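3-polyprenyl-4-hydroxybenzoate decarboxylase and related decarboxylases (Pelotomaculum thermopropionicum, PDB 6H6X) binds prenylated FMN together with manganese and potassium ions and, as a UbiD-class enzyme, probably interconverts 2-furoic acid and furan-2,5-dicarboxylic acid. Local coordinates at residues I135-D140 with R146-H151; R168-F173 with R182-A187; D209-A214 with L222-C227. The protein carries 8 engineered substitutions. All coordinates share one frame; numbering follows the deposited sequence.

Contact 1 of 3, residues I135-D140 with R146-H151; sequences ILIARD and RNVSIH. With MN (manganese (II) ion), chain H; K (potassium ion), chain G; 4LU (1-deoxy-5-O-phosphono-1-(3,3,4,5-tetramethyl-9,11-dioxo-2,3,8,9,10,11-hexahydro-7H-quinolino[1,8-fg]pteridin-12-ium-7-y l)-D-ribitol), chain I.
The guanidinium of Arg-139 overlaps Arg-146, with CB of Arg-146 over one of its faces near the rim and the two guanidinium planes 50° apart. Arg-139 NH2 comes within 3.2 Å of Arg-146 NH1, a closeness of like charges probably eased by Glu-233, whose OE1 forms salt bridges with both nitrogens. Arg-139 NH1 also binds the carbonyl of Gly-144, while Arg-146 NH2 is paired with Asp-209. A leucine in place of Arg-139 would probably leave Glu-233 with one fewer cationic partner and the Gly-144 carbonyl without this donor. The same arginine pair shares its face of the sheet with Ile-137, whose CG2 lies 3.8 Å from Arg-146 CD, and with Val-148; these beta-branched residues suit extended chain and fill the buried part. On the backbone, Leu-136 N reaches Ser-149 O at 2.8 Å and Asn-147 N reaches Ala-138 O at 2.9 Å, each pair bonded in both directions. On the opposite face Asn-147 and Ser-149 are polar and meet the metal, the phosphate and a water, beside the apolar Leu-136 and Ala-138. Asn-147, with CG anti to its own nitrogen (chi1 -164°), divides its amide: OD1 binds manganese at 1.9 Å and ND2 donates to phosphate O2P of 4LU at 2.8 Å. Water 1 accepts a second bond from ND2 and donates to Leu-136 O. Ser-149 OG also bonds this water and meets His-151 NE2 in the ring plane at 2.7 Å, which helps fix the rotation of the imidazole. Leu-136 CD1 lies 3.9 Å from His-151 CD2, giving the ring an apolar neighbour. Val-148 O ligates potassium, and Ile-150 CG2 packs against the isoalloxazine-derived rings. These are two strands of an antiparallel beta hairpin in the prenylated-FMN-binding domain of the UbiD family.

Contact 2 of 3, residues R168-F173 with R182-A187; sequences RHLWHF and RPLEIA. With MN (manganese (II) ion), chain H; 4LU (1-deoxy-5-O-phosphono-1-(3,3,4,5-tetramethyl-9,11-dioxo-2,3,8,9,10,11-hexahydro-7H-quinolino[1,8-fg]pteridin-12-ium-7-y l)-D-ribitol), chain I.
Helix 169-179, whose first turn holds the cofactor phosphate and manganese, rests on strand 184-190 through Leu-170, Phe-173 and Leu-184. A single methyl does the work on the strand side: Leu-184 CD2 lies 3.8 Å from Leu-170 CD1 and 4.0 Å from Phe-173 CB. Leu-170 and Phe-173 are three residues apart, close to one helical turn, and so present neighbouring surfaces to the same methyl. With CG of Leu-184 anti to its nitrogen (chi1 -179°), the isobutyl group reaches out from the strand, and it crosses the side chain of Leu-170 at a slant. Leucine suits this place because its chain is long enough to bring one methyl to two helix residues, and it carries no polar group that would need a partner in a buried spot. Phe-173 touches with its CB, while the ring leads off to pack on Asp-140 and Asn-147; Leu-170 also packs on Leu-136, extending the apolar layer between helix and sheet, and touches the ring of His-151. The other end of the segment is a phosphate-binding helix N-terminus. Arg-168 occupies the N-cap, and the amide of His-169 donates to O3P of 4LU over 3.0 Å, where the helix dipole would probably favour an anion. The Arg-168 chain, bent at chi2 and chi3, folds back so that the guanidinium edge faces the same group: NH2 donates to O1P of 4LU at 2.9 Å (146° at the hydrogen), with a weak second bond from NE. A long, flexible cation is well matched to such a doubly held oxygen. His-169 binds manganese through ND1 at 2.4 Å, while O1P of 4LU sits over one face of its ring, toward the rim. Asn-147 and Glu-210 are the other protein ligands of that ion, and water 2, also on the metal, donates to O1P of 4LU at 2.8 Å.

Contact 3 of 3, residues D209-A214 with L222-C227; sequences DELEIA and LELVKC. With K (potassium ion), chain G; MN (manganese (II) ion), chain H.
Leu-211 meets Leu-222 and Leu-224 with its two methyls, and its CB already points from helix 210-217 toward them. CG lies beside the backbone nitrogen (chi1 -63°) and packs on Val-148 of the cofactor-binding hairpin. Beyond the fork, CD1 is 3.9 Å from Leu-224 CD1, with Leu-224 CD2 only slightly farther, and CD2 comes to 4.2 Å from Leu-222 CD2. That Leu-222 methyl also touches Ala-214 CB at 4.1 Å; the small alanine, one turn after Leu-211, lets the leucine come close to the helix backbone. The contact is thus an apolar helix-on-strand packing, joining helix 210-217 to the central strand, 223-226, of a small three-stranded sheet flanked by 93-94 and 233-235, and to Leu-222 just before it. Asp-209 is the N-cap: its OD1 accepts from Leu-211 N at 2.8 Å, the amide standing 52° out of the carboxylate plane, a short acidic chain being well suited to a first-turn amide. In the same first turn Glu-210 bends at chi2 toward the metals, and its OE2 bridges two ions, manganese at 2.3 Å and potassium at 2.6 Å.

Overall arrangement
Manganese ties the three contacts together, taking Asn-147 from contact 1, His-169 from contact 2 and Glu-210 from contact 3, along with the 4LU phosphate and water 2; potassium is shared by contacts 1 and 3. Contact 1 is the middle piece, its centre about 8 Å from that of contact 2 and about 11 Å from that of contact 3, while the centres of contacts 2 and 3 stand about 17 Å apart. Strand 130-139 borders strand 184-190, with Ile-137 N 2.7 Å from Ala-187 O. Toward contact 3, Val-148 N lies 2.9 Å from Glu-210 OE1. Contacts 2 and 3 touch where Ala-187 CB meets Cys-227 SG at 3.8 Å.

Contact 1 of 3, residues I135-D140 with R146-H151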
loop_
_atom_site.group_PDB
_atom_site.type_symbol
_atom_site.label_atom_id
_atom_site.label_comp_id
_atom_site.label_asym_id
_atom_site.label_seq_id
_atom_site.Cartn_x
_atom_site.Cartn_y
_atom_site.Cartn_z
ATOM N N ILE B 135 19.399 25.644 0.667
ATOM C CA ILE B 135 20.458 25.260 -0.244
ATOM C C ILE B 135 21.753 25.953 0.176
ATOM O O ILE B 135 21.758 27.126 0.503
ATOM C CB ILE B 135 20.112 25.500 -1.718
ATOM C CG1 ILE B 135 19.969 26.989 -2.074
ATOM C CG2 ILE B 135 18.860 24.738 -2.079
ATOM C CD1 ILE B 135 19.790 27.223 -3.582
ATOM N N LEU B 136 22.840 25.202 0.211
ATOM C CA LEU B 136 24.135 25.681 0.655
ATOM C C LEU B 136 25.019 25.815 -0.590
ATOM O O LEU B 136 25.330 24.819 -1.222
ATOM C CB LEU B 136 24.768 24.699 1.624
ATOM C CG LEU B 136 26.008 25.207 2.373
ATOM C CD1 LEU B 136 26.147 24.463 3.693
ATOM C CD2 LEU B 136 27.272 25.098 1.550
ATOM N N ILE B 137 25.385 27.049 -0.940
ATOM C CA ILE B 137 26.190 27.347 -2.108
ATOM C C ILE B 137 27.618 27.636 -1.620
ATOM O O ILE B 137 27.820 28.436 -0.724
ATOM C CB ILE B 137 25.600 28.547 -2.858
ATOM C CG1 ILE B 137 24.198 28.233 -3.292
ATOM C CG2 ILE B 137 26.430 28.913 -4.085
ATOM C CD1 ILE B 137 23.314 29.454 -3.384
ATOM N N ALA B 138 28.589 26.964 -2.209
ATOM C CA ALA B 138 30.006 27.208 -1.905
ATOM C C ALA B 138 30.910 27.016 -3.140
ATOM O O ALA B 138 30.503 26.411 -4.161
ATOM C CB ALA B 138 30.443 26.305 -0.781
ATOM N N ARG B 139 32.122 27.565 -3.056
ATOM C CA ARG B 139 33.126 27.373 -4.109
ATOM C C ARG B 139 34.358 26.626 -3.612
ATOM O O ARG B 139 34.761 26.780 -2.468
ATOM C CB ARG B 139 33.530 28.707 -4.732
ATOM C CG ARG B 139 32.485 29.260 -5.692
ATOM C CD ARG B 139 32.955 30.514 -6.440
ATOM N NE ARG B 139 31.916 30.994 -7.368
ATOM C CZ ARG B 139 31.743 30.564 -8.629
ATOM N NH1 ARG B 139 32.550 29.675 -9.185
ATOM N NH2 ARG B 139 30.750 31.042 -9.372
ATOM N N ASP B 140 34.956 25.834 -4.501
ATOM C CA ASP B 140 36.194 25.110 -4.211
ATOM C C ASP B 140 37.286 26.183 -4.036
ATOM O O ASP B 140 37.513 27.022 -4.920
ATOM C CB ASP B 140 36.504 24.141 -5.362
ATOM C CG ASP B 140 37.650 23.171 -5.058
ATOM O OD1 ASP B 140 38.739 23.648 -4.714
ATOM O OD2 ASP B 140 37.487 21.932 -5.209
ATOM N N ARG B 146 31.701 25.889 -8.395
ATOM C CA ARG B 146 30.565 26.057 -7.508
ATOM C C ARG B 146 29.802 24.741 -7.303
ATOM O O ARG B 146 29.567 24.004 -8.265
ATOM C CB ARG B 146 29.623 27.092 -8.092
ATOM C CG ARG B 146 28.561 27.553 -7.114
ATOM C CD ARG B 146 28.060 28.928 -7.545
ATOM N NE ARG B 146 27.537 28.888 -8.909
ATOM C CZ ARG B 146 27.306 29.954 -9.679
ATOM N NH1 ARG B 146 27.513 31.178 -9.251
ATOM N NH2 ARG B 146 26.806 29.778 -10.878
ATOM N N ASN B 147 29.397 24.487 -6.058
ATOM C CA ASN B 147 28.542 23.362 -5.699
ATOM C C ASN B 147 27.353 23.819 -4.834
ATOM O O ASN B 147 27.476 24.735 -4.040
ATOM C CB ASN B 147 29.368 22.334 -4.925
ATOM C CG ASN B 147 28.691 20.963 -4.832
ATOM O OD1 ASN B 147 28.738 20.176 -5.789
ATOM N ND2 ASN B 147 28.083 20.653 -3.648
ATOM N N VAL B 148 26.231 23.119 -4.967
ATOM C CA VAL B 148 25.063 23.326 -4.146
ATOM C C VAL B 148 24.658 21.965 -3.531
ATOM O O VAL B 148 24.629 20.966 -4.215
ATOM C CB VAL B 148 23.916 23.862 -4.994
ATOM C CG1 VAL B 148 22.709 24.218 -4.143
ATOM C CG2 VAL B 148 24.408 25.024 -5.868
ATOM N N SER B 149 24.342 21.966 -2.247
ATOM C CA SER B 149 23.784 20.808 -1.545
ATOM C C SER B 149 22.896 21.279 -0.382
ATOM O O SER B 149 22.912 22.460 -0.009
ATOM C CB SER B 149 24.938 19.918 -1.002
ATOM O OG SER B 149 25.986 20.710 -0.447
ATOM N N ILE B 150 22.135 20.348 0.194
ATOM C CA ILE B 150 21.277 20.679 1.325
ATOM C C ILE B 150 21.790 19.929 2.545
ATOM O O ILE B 150 21.936 18.705 2.512
ATOM C CB ILE B 150 19.804 20.294 1.050
ATOM C CG1 ILE B 150 19.252 21.160 -0.069
ATOM C CG2 ILE B 150 18.946 20.452 2.325
ATOM C CD1 ILE B 150 17.790 20.872 -0.394
ATOM N N HIS B 151 22.004 20.668 3.621
ATOM C CA HIS B 151 22.516 20.141 4.916
ATOM C C HIS B 151 21.602 20.618 6.022
ATOM O O HIS B 151 21.106 21.764 5.994
ATOM C CB HIS B 151 23.960 20.626 5.168
ATOM C CG HIS B 151 24.881 20.262 4.054
ATOM N ND1 HIS B 151 25.641 19.117 4.062
ATOM C CD2 HIS B 151 25.057 20.818 2.832
ATOM C CE1 HIS B 151 26.279 19.004 2.907
ATOM N NE2 HIS B 151 25.931 20.018 2.138
HETATM MN MN MN H . 27.870 18.631 -6.499
HETATM K K K G . 24.372 18.251 -5.033
HETATM C C9 4LU I . 19.023 16.473 1.417
HETATM C C8 4LU I . 17.694 16.956 1.605
HETATM C C7 4LU I . 17.173 17.257 2.867
HETATM C C10 4LU I . 22.159 15.817 3.386
HETATM C C6 4LU I . 17.974 16.820 4.081
HETATM N N3 4LU I . 24.078 16.477 5.302
HETATM C C2 4LU I . 24.464 16.036 4.062
HETATM C C13 4LU I . 16.184 17.321 6.073
HETATM C C5 4LU I . 17.593 17.086 5.566
HETATM C C1 4LU I . 19.682 15.961 6.220
HETATM O O2 4LU I . 25.701 15.940 3.789
HETATM N N1 4LU I . 23.522 15.725 3.122
HETATM C C4 4LU I . 22.766 16.606 5.661
HETATM O O4 4LU I . 22.454 17.030 6.803
HETATM C C4A 4LU I . 21.705 16.252 4.653
HETATM N N5 4LU I . 20.303 16.392 4.925
HETATM C C3 4LU I . 18.593 16.663 6.586
HETATM C C12 4LU I . 18.027 18.576 5.668
HETATM C C5A 4LU I . 19.383 16.491 3.846
HETATM C C7M 4LU I . 15.739 17.762 3.017
HETATM C C8M 4LU I . 16.917 17.184 0.335
HETATM C C9A 4LU I . 19.899 16.178 2.483
HETATM N N10 4LU I . 21.190 15.530 2.390
HETATM C "C1'" 4LU I . 21.697 15.025 1.115
HETATM C "C2'" 4LU I . 22.482 16.010 0.218
HETATM O "O2'" 4LU I . 21.877 17.303 0.119
HETATM C "C3'" 4LU I . 22.527 15.420 -1.183
HETATM O "O3'" 4LU I . 22.961 14.060 -1.111
HETATM C "C4'" 4LU I . 23.395 16.253 -2.131
HETATM O "O4'" 4LU I . 23.125 16.018 -3.546
HETATM C "C5'" 4LU I . 24.895 16.090 -1.954
HETATM O "O5'" 4LU I . 25.379 16.986 -2.978
HETATM P P 4LU I . 26.892 16.930 -3.570
HETATM O O2P 4LU I . 27.072 18.175 -4.457
HETATM O O3P 4LU I . 27.829 17.029 -2.331
HETATM O O1P 4LU I . 26.936 15.627 -4.370
HETATM O O HOH W 1 27.634 22.726 -1.547
HETATM O O HOH W 2 26.727 16.595 -7.024
#

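Contact 2 of 3, residues R168-F173 with R182-A187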
loop_
_atom_site.group_PDB
_atom_site.type_symbol
_atom_site.label_atom_id
_atom_site.label_comp_id
_atom_site.label_asym_id
_atom_site.label_seq_id
_atom_site.Cartn_x
_atom_site.Cartn_y
_atom_site.Cartn_z
ATOM N N ARG B 168 31.051 14.109 0.642
ATOM C CA ARG B 168 30.632 14.352 -0.753
ATOM C C ARG B 168 31.351 15.671 -1.184
ATOM O O ARG B 168 32.452 15.946 -0.707
ATOM C CB ARG B 168 29.091 14.445 -0.869
ATOM C CG ARG B 168 28.261 13.182 -0.582
ATOM C CD ARG B 168 28.198 12.197 -1.756
ATOM N NE ARG B 168 27.929 12.833 -3.062
ATOM C CZ ARG B 168 28.510 12.527 -4.234
ATOM N NH1 ARG B 168 29.425 11.563 -4.346
ATOM N NH2 ARG B 168 28.166 13.207 -5.331
ATOM N N HIS B 169 30.746 16.521 -2.017
ATOM C CA HIS B 169 31.474 17.671 -2.556
ATOM C C HIS B 169 31.790 18.785 -1.561
ATOM O O HIS B 169 32.901 19.294 -1.560
ATOM C CB HIS B 169 30.784 18.221 -3.805
ATOM C CG HIS B 169 30.676 17.207 -4.900
ATOM N ND1 HIS B 169 29.753 17.293 -5.912
ATOM C CD2 HIS B 169 31.368 16.056 -5.118
ATOM C CE1 HIS B 169 29.881 16.251 -6.713
ATOM N NE2 HIS B 169 30.858 15.486 -6.259
ATOM N N LEU B 170 30.844 19.195 -0.730
ATOM C CA LEU B 170 31.119 20.239 0.224
ATOM C C LEU B 170 32.257 19.839 1.174
ATOM O O LEU B 170 33.093 20.649 1.531
ATOM C CB LEU B 170 29.866 20.533 1.023
ATOM C CG LEU B 170 30.043 21.661 2.038
ATOM C CD1 LEU B 170 30.465 22.960 1.342
ATOM C CD2 LEU B 170 28.766 21.851 2.836
ATOM N N TRP B 171 32.258 18.585 1.603
ATOM C CA TRP B 171 33.347 18.041 2.427
ATOM C C TRP B 171 34.723 18.175 1.752
ATOM O O TRP B 171 35.699 18.589 2.382
ATOM C CB TRP B 171 33.057 16.576 2.731
ATOM C CG TRP B 171 34.060 15.935 3.618
ATOM C CD1 TRP B 171 34.992 14.999 3.260
ATOM C CD2 TRP B 171 34.241 16.177 5.019
ATOM N NE1 TRP B 171 35.742 14.654 4.349
ATOM C CE2 TRP B 171 35.305 15.345 5.447
ATOM C CE3 TRP B 171 33.604 17.009 5.958
ATOM C CZ2 TRP B 171 35.754 15.305 6.794
ATOM C CZ3 TRP B 171 34.060 16.982 7.308
ATOM C CH2 TRP B 171 35.125 16.127 7.703
ATOM N N HIS B 172 34.778 17.832 0.469
ATOM C CA HIS B 172 35.978 18.011 -0.316
ATOM C C HIS B 172 36.426 19.470 -0.272
ATOM O O HIS B 172 37.593 19.737 0.015
ATOM C CB HIS B 172 35.769 17.545 -1.750
ATOM C CG HIS B 172 37.048 17.362 -2.507
ATOM N ND1 HIS B 172 37.425 18.183 -3.557
ATOM C CD2 HIS B 172 38.059 16.472 -2.341
ATOM C CE1 HIS B 172 38.598 17.786 -4.019
ATOM N NE2 HIS B 172 39.016 16.770 -3.282
ATOM N N PHE B 173 35.502 20.409 -0.499
ATOM C CA PHE B 173 35.841 21.836 -0.440
ATOM C C PHE B 173 36.318 22.248 0.933
ATOM O O PHE B 173 37.253 23.028 1.038
ATOM C CB PHE B 173 34.644 22.733 -0.738
ATOM C CG PHE B 173 34.151 22.699 -2.151
ATOM C CD1 PHE B 173 34.639 21.802 -3.101
ATOM C CD2 PHE B 173 33.136 23.560 -2.510
ATOM C CE1 PHE B 173 34.130 21.775 -4.385
ATOM C CE2 PHE B 173 32.628 23.560 -3.798
ATOM C CZ PHE B 173 33.118 22.661 -4.740
ATOM N N ARG B 182 42.118 28.154 6.698
ATOM C CA ARG B 182 41.189 29.241 6.324
ATOM C C ARG B 182 39.705 28.820 6.500
ATOM O O ARG B 182 39.382 27.653 6.430
ATOM C CB ARG B 182 41.418 29.595 4.849
ATOM C CG ARG B 182 42.692 30.359 4.515
ATOM C CD ARG B 182 43.143 30.036 3.086
ATOM N NE ARG B 182 43.612 31.217 2.350
ATOM C CZ ARG B 182 44.869 31.681 2.302
ATOM N NH1 ARG B 182 45.859 31.086 2.972
ATOM N NH2 ARG B 182 45.141 32.765 1.580
ATOM N N PRO B 183 38.794 29.767 6.748
ATOM C CA PRO B 183 37.399 29.336 6.682
ATOM C C PRO B 183 36.943 29.100 5.233
ATOM O O PRO B 183 37.608 29.556 4.305
ATOM C CB PRO B 183 36.625 30.490 7.333
ATOM C CG PRO B 183 37.581 31.626 7.482
ATOM C CD PRO B 183 38.962 31.059 7.426
ATOM N N LEU B 184 35.864 28.339 5.062
ATOM C CA LEU B 184 35.181 28.201 3.766
ATOM C C LEU B 184 33.947 29.082 3.763
ATOM O O LEU B 184 33.037 28.862 4.558
ATOM C CB LEU B 184 34.779 26.750 3.515
ATOM C CG LEU B 184 34.085 26.523 2.175
ATOM C CD1 LEU B 184 35.074 26.621 1.024
ATOM C CD2 LEU B 184 33.421 25.162 2.203
ATOM N N GLU B 185 33.933 30.072 2.886
ATOM C CA GLU B 185 32.789 30.971 2.724
ATOM C C GLU B 185 31.613 30.241 2.074
ATOM O O GLU B 185 31.805 29.489 1.122
ATOM C CB GLU B 185 33.176 32.163 1.835
ATOM C CG GLU B 185 34.200 33.100 2.457
ATOM C CD GLU B 185 34.415 34.385 1.661
ATOM O OE1 GLU B 185 34.055 34.471 0.453
ATOM O OE2 GLU B 185 34.975 35.332 2.260
ATOM N N ILE B 186 30.411 30.451 2.604
ATOM C CA ILE B 186 29.199 29.814 2.083
ATOM C C ILE B 186 28.055 30.764 2.099
ATOM O O ILE B 186 28.048 31.739 2.840
ATOM C CB ILE B 186 28.774 28.565 2.892
ATOM C CG1 ILE B 186 28.278 28.924 4.295
ATOM C CG2 ILE B 186 29.917 27.549 2.970
ATOM C CD1 ILE B 186 27.758 27.728 5.059
ATOM N N ALA B 187 27.058 30.444 1.303
ATOM C CA ALA B 187 25.760 31.050 1.455
ATOM C C ALA B 187 24.615 30.024 1.516
ATOM O O ALA B 187 24.658 28.983 0.867
ATOM C CB ALA B 187 25.543 32.036 0.316
HETATM MN MN MN H . 27.870 18.631 -6.499
HETATM C C9 4LU I . 19.023 16.473 1.417
HETATM C C8 4LU I . 17.694 16.956 1.605
HETATM C C7 4LU I . 17.173 17.257 2.867
HETATM C C10 4LU I . 22.159 15.817 3.386
HETATM C C6 4LU I . 17.974 16.820 4.081
HETATM N N3 4LU I . 24.078 16.477 5.302
HETATM C C2 4LU I . 24.464 16.036 4.062
HETATM C C13 4LU I . 16.184 17.321 6.073
HETATM C C5 4LU I . 17.593 17.086 5.566
HETATM C C1 4LU I . 19.682 15.961 6.220
HETATM O O2 4LU I . 25.701 15.940 3.789
HETATM N N1 4LU I . 23.522 15.725 3.122
HETATM C C4 4LU I . 22.766 16.606 5.661
HETATM O O4 4LU I . 22.454 17.030 6.803
HETATM C C4A 4LU I . 21.705 16.252 4.653
HETATM N N5 4LU I . 20.303 16.392 4.925
HETATM C C3 4LU I . 18.593 16.663 6.586
HETATM C C12 4LU I . 18.027 18.576 5.668
HETATM C C5A 4LU I . 19.383 16.491 3.846
HETATM C C7M 4LU I . 15.739 17.762 3.017
HETATM C C8M 4LU I . 16.917 17.184 0.335
HETATM C C9A 4LU I . 19.899 16.178 2.483
HETATM N N10 4LU I . 21.190 15.530 2.390
HETATM C "C1'" 4LU I . 21.697 15.025 1.115
HETATM C "C2'" 4LU I . 22.482 16.010 0.218
HETATM O "O2'" 4LU I . 21.877 17.303 0.119
HETATM C "C3'" 4LU I . 22.527 15.420 -1.183
HETATM O "O3'" 4LU I . 22.961 14.060 -1.111
HETATM C "C4'" 4LU I . 23.395 16.253 -2.131
HETATM O "O4'" 4LU I . 23.125 16.018 -3.546
HETATM C "C5'" 4LU I . 24.895 16.090 -1.954
HETATM O "O5'" 4LU I . 25.379 16.986 -2.978
HETATM P P 4LU I . 26.892 16.930 -3.570
HETATM O O2P 4LU I . 27.072 18.175 -4.457
HETATM O O3P 4LU I . 27.829 17.029 -2.331
HETATM O O1P 4LU I . 26.936 15.627 -4.370
HETATM O O HOH W 2 26.727 16.595 -7.024
#

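Contact 3 of 3, residues D209-A214 with L222-C227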
loop_
_atom_site.group_PDB
_atom_site.type_symbol
_atom_site.label_atom_id
_atom_site.label_comp_id
_atom_site.label_asym_id
_atom_site.label_seq_id
_atom_site.Cartn_x
_atom_site.Cartn_y
_atom_site.Cartn_z
ATOM N N ASP B 209 28.006 22.567 -11.680
ATOM C CA ASP B 209 27.375 23.541 -10.823
ATOM C C ASP B 209 25.875 23.249 -10.836
ATOM O O ASP B 209 25.188 23.364 -11.865
ATOM C CB ASP B 209 27.717 24.944 -11.351
ATOM C CG ASP B 209 26.987 26.059 -10.631
ATOM O OD1 ASP B 209 26.248 25.805 -9.661
ATOM O OD2 ASP B 209 27.165 27.217 -11.056
ATOM N N GLU B 210 25.357 22.850 -9.677
ATOM C CA GLU B 210 23.918 22.588 -9.601
ATOM C C GLU B 210 23.035 23.789 -9.865
ATOM O O GLU B 210 21.892 23.609 -10.272
ATOM C CB GLU B 210 23.546 21.924 -8.293
ATOM C CG GLU B 210 24.122 20.523 -8.226
ATOM C CD GLU B 210 25.457 20.450 -7.509
ATOM O OE1 GLU B 210 26.219 21.461 -7.402
ATOM O OE2 GLU B 210 25.711 19.339 -7.014
ATOM N N LEU B 211 23.531 25.001 -9.702
ATOM C CA LEU B 211 22.694 26.191 -10.088
ATOM C C LEU B 211 22.458 26.250 -11.614
ATOM O O LEU B 211 21.414 26.681 -12.067
ATOM C CB LEU B 211 23.329 27.492 -9.591
ATOM C CG LEU B 211 23.452 27.649 -8.081
ATOM C CD1 LEU B 211 24.011 29.033 -7.756
ATOM C CD2 LEU B 211 22.126 27.454 -7.348
ATOM N N GLU B 212 23.418 25.755 -12.379
ATOM C CA GLU B 212 23.308 25.614 -13.842
ATOM C C GLU B 212 22.366 24.513 -14.252
ATOM O O GLU B 212 21.634 24.637 -15.245
ATOM C CB GLU B 212 24.706 25.416 -14.461
ATOM C CG GLU B 212 25.538 26.665 -14.266
ATOM C CD GLU B 212 26.888 26.662 -14.967
ATOM O OE1 GLU B 212 27.416 25.590 -15.350
ATOM O OE2 GLU B 212 27.452 27.766 -15.103
ATOM N N ILE B 213 22.306 23.459 -13.446
ATOM C CA ILE B 213 21.290 22.445 -13.639
ATOM C C ILE B 213 19.903 23.044 -13.395
ATOM O O ILE B 213 18.974 22.874 -14.188
ATOM C CB ILE B 213 21.569 21.214 -12.761
ATOM C CG1 ILE B 213 22.896 20.566 -13.183
ATOM C CG2 ILE B 213 20.460 20.184 -12.935
ATOM C CD1 ILE B 213 23.468 19.617 -12.151
ATOM N N ALA B 214 19.766 23.801 -12.320
ATOM C CA ALA B 214 18.489 24.465 -12.045
ATOM C C ALA B 214 18.083 25.387 -13.176
ATOM O O ALA B 214 16.936 25.406 -13.563
ATOM C CB ALA B 214 18.594 25.271 -10.752
ATOM N N LEU B 222 18.322 31.104 -14.259
ATOM C CA LEU B 222 18.184 31.475 -12.875
ATOM C C LEU B 222 18.982 32.750 -12.649
ATOM O O LEU B 222 20.131 32.864 -13.080
ATOM C CB LEU B 222 18.704 30.325 -12.016
ATOM C CG LEU B 222 18.633 30.454 -10.531
ATOM C CD1 LEU B 222 17.176 30.517 -10.066
ATOM C CD2 LEU B 222 19.393 29.252 -9.942
ATOM N N GLU B 223 18.356 33.716 -11.985
ATOM C CA GLU B 223 18.975 35.015 -11.740
ATOM C C GLU B 223 19.644 35.002 -10.373
ATOM O O GLU B 223 19.020 34.594 -9.402
ATOM C CB GLU B 223 17.938 36.133 -11.902
ATOM C CG GLU B 223 17.447 36.202 -13.353
ATOM C CD GLU B 223 16.445 37.304 -13.680
ATOM O OE1 GLU B 223 16.083 38.123 -12.795
ATOM O OE2 GLU B 223 16.000 37.347 -14.863
ATOM N N LEU B 224 20.940 35.370 -10.343
ATOM C CA LEU B 224 21.755 35.363 -9.189
ATOM C C LEU B 224 22.195 36.757 -8.862
ATOM O O LEU B 224 22.214 37.635 -9.724
ATOM C CB LEU B 224 22.977 34.513 -9.381
ATOM C CG LEU B 224 22.730 33.071 -9.724
ATOM C CD1 LEU B 224 24.094 32.347 -9.825
ATOM C CD2 LEU B 224 21.829 32.399 -8.708
ATOM N N VAL B 225 22.569 36.940 -7.601
ATOM C CA VAL B 225 23.114 38.181 -7.104
ATOM C C VAL B 225 24.278 37.879 -6.155
ATOM O O VAL B 225 24.341 36.791 -5.568
ATOM C CB VAL B 225 21.986 39.022 -6.466
ATOM C CG1 VAL B 225 21.352 38.267 -5.289
ATOM C CG2 VAL B 225 22.538 40.354 -5.994
ATOM N N LYS B 226 25.217 38.810 -6.029
ATOM C CA LYS B 226 26.368 38.640 -5.139
ATOM C C LYS B 226 25.933 38.846 -3.714
ATOM O O LYS B 226 25.082 39.695 -3.451
ATOM C CB LYS B 226 27.462 39.687 -5.396
ATOM C CG LYS B 226 28.172 39.627 -6.717
ATOM C CD LYS B 226 28.928 38.338 -6.993
ATOM C CE LYS B 226 30.183 38.240 -6.203
ATOM N NZ LYS B 226 30.981 37.097 -6.771
ATOM N N CYS B 227 26.564 38.105 -2.813
ATOM C CA CYS B 227 26.381 38.266 -1.365
ATOM C C CYS B 227 27.085 39.500 -0.848
ATOM O O CYS B 227 28.023 39.989 -1.454
ATOM C CB CYS B 227 26.929 37.030 -0.643
ATOM S SG CYS B 227 25.816 35.603 -0.840
HETATM K K K G . 24.372 18.251 -5.033
HETATM MN MN MN H . 27.870 18.631 -6.499
HETATM O O HOH W 2 26.727 16.595 -7.024
#